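Long-range contact in Esterase/lipase-like protein (Caldicellulosiruptor lactoaceticus 6A, PDB 6A6O), which hydrolyses both acetyl esters and beta-1,4-linked xylosides: residues 125-129 against 279-283. Numbering follows the deposited sequence.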
loop_
_atom_site.group_PDB
_atom_site.type_symbol
_atom_site.label_atom_id
_atom_site.label_comp_id
_atom_site.label_asym_id
_atom_site.label_seq_id
_atom_site.Cartn_x
_atom_site.Cartn_y
_atom_site.Cartn_z
ATOM N N ASN A 125 -3.224 13.488 9.175
ATOM C CA ASN A 125 -4.022 12.455 9.819
ATOM C C ASN A 125 -4.989 11.779 8.863
ATOM O O ASN A 125 -5.838 11.004 9.306
ATOM C CB ASN A 125 -4.765 13.041 11.014
ATOM C CG ASN A 125 -3.810 13.533 12.072
ATOM O OD1 ASN A 125 -2.912 12.798 12.480
ATOM N ND2 ASN A 125 -3.963 14.785 12.491
ATOM N N ARG A 126 -4.859 12.027 7.563
ATOM C CA ARG A 126 -5.624 11.318 6.541
ATOM C C ARG A 126 -4.678 10.911 5.409
ATOM O O ARG A 126 -4.820 11.318 4.258
ATOM C CB ARG A 126 -6.787 12.158 6.016
ATOM C CG ARG A 126 -7.976 12.229 6.982
ATOM C CD ARG A 126 -9.152 12.951 6.365
ATOM N NE ARG A 126 -8.852 14.357 6.095
ATOM C CZ ARG A 126 -9.463 15.090 5.163
ATOM N NH1 ARG A 126 -10.403 14.550 4.398
ATOM N NH2 ARG A 126 -9.132 16.365 4.988
ATOM N N ILE A 127 -3.683 10.100 5.761
ATOM C CA ILE A 127 -2.741 9.524 4.810
ATOM C C ILE A 127 -2.887 8.014 4.898
ATOM O O ILE A 127 -2.454 7.408 5.884
ATOM C CB ILE A 127 -1.294 9.944 5.099
ATOM C CG1 ILE A 127 -1.136 11.461 4.953
ATOM C CG2 ILE A 127 -0.319 9.216 4.163
ATOM C CD1 ILE A 127 0.166 11.972 5.520
ATOM N N GLY A 128 -3.490 7.405 3.874
ATOM C CA GLY A 128 -3.689 5.976 3.815
ATOM C C GLY A 128 -2.897 5.339 2.683
ATOM O O GLY A 128 -2.229 6.005 1.892
ATOM N N VAL A 129 -2.984 4.012 2.618
ATOM C CA VAL A 129 -2.296 3.253 1.582
ATOM C C VAL A 129 -3.298 2.330 0.903
ATOM O O VAL A 129 -4.267 1.867 1.517
ATOM C CB VAL A 129 -1.097 2.439 2.131
ATOM C CG1 VAL A 129 0.014 3.396 2.661
ATOM C CG2 VAL A 129 -1.575 1.436 3.201
ATOM N N ILE A 279 -15.782 6.467 6.771
ATOM C CA ILE A 279 -14.779 6.581 7.828
ATOM C C ILE A 279 -14.299 8.013 8.011
ATOM O O ILE A 279 -13.390 8.250 8.816
ATOM C CB ILE A 279 -13.557 5.662 7.580
ATOM C CG1 ILE A 279 -12.773 6.109 6.338
ATOM C CG2 ILE A 279 -13.992 4.189 7.464
ATOM C CD1 ILE A 279 -11.472 5.323 6.093
ATOM N N GLY A 280 -14.878 8.969 7.291
ATOM C CA GLY A 280 -14.474 10.354 7.400
ATOM C C GLY A 280 -13.243 10.716 6.607
ATOM O O GLY A 280 -12.677 11.796 6.819
ATOM N N PHE A 281 -12.805 9.843 5.697
ATOM C CA PHE A 281 -11.629 10.134 4.889
ATOM C C PHE A 281 -11.927 11.196 3.843
ATOM O O PHE A 281 -11.065 12.024 3.525
ATOM C CB PHE A 281 -11.135 8.850 4.223
ATOM C CG PHE A 281 -9.661 8.823 3.979
ATOM C CD1 PHE A 281 -8.781 8.676 5.035
ATOM C CD2 PHE A 281 -9.158 8.936 2.696
ATOM C CE1 PHE A 281 -7.416 8.639 4.816
ATOM C CE2 PHE A 281 -7.794 8.900 2.470
ATOM C CZ PHE A 281 -6.927 8.750 3.534
ATOM N N ILE A 282 -13.127 11.165 3.266
ATOM C CA ILE A 282 -13.589 12.208 2.364
ATOM C C ILE A 282 -14.966 12.666 2.825
ATOM O O ILE A 282 -15.613 12.031 3.660
ATOM C CB ILE A 282 -13.638 11.744 0.894
ATOM C CG1 ILE A 282 -14.650 10.618 0.731
ATOM C CG2 ILE A 282 -12.252 11.315 0.417
ATOM C CD1 ILE A 282 -14.697 10.063 -0.678
ATOM N N GLY A 283 -15.405 13.796 2.271
ATOM C CA GLY A 283 -16.719 14.335 2.575
ATOM C C GLY A 283 -16.768 15.074 3.900
ATOM O O GLY A 283 -17.848 15.394 4.406
#
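Phe281 brings the edge of its ring to the start of the strand that holds Gly128, whose N lies near the ring plane, 3.7 Å from CZ. The carbonyl of Arg126 meets the ring obliquely, with its O 3.4 Å from Phe281 CZ. At the guanidinium of Arg126, the Phe281 backbone carbonyl arrives at the edge, and the two side-chain planes stand 72° apart, which rules out a flat stack. Instead the side chains run past each other in opposite directions: Arg126 CB is 3.8 Å from Phe281 CE1, and the aliphatic part of the arginine continues beside the ring toward the phenylalanine's own backbone. A bend at chi3 turns the arginine's end so that NH1 donates to Phe281 O at 2.8 Å. That bond is somewhat bent, 141° at the hydrogen, and the donor sits above the carbonyl plane, 46° out of it, not on a lone pair. CG of Phe281, roughly anti to its backbone N, carries the ring toward the strand. Gly128, with no side chain, lets the ring edge come up to the backbone. NE of Arg126 forms a salt bridge with Asp123, so two nitrogens of the guanidinium are held by different partners, which should restrict its rotation. Gly280, at positive phi, ends helix 268-278 in a Schellman motif and redirects the chain into this C-terminal tail. The contact therefore ties the C-terminal tail, through Phe281, to the first part of strand 127-132, a central strand of the alpha/beta-hydrolase sheet whose far end leads into the probable nucleophile elbow. Around it, Phe281 packs on Pro55 and Ile57 of strand 54-60, on Cys166 and on Phe276 of helix 268-278, while Ile127 and Val129 point away from the tail and pack against helix 101-115.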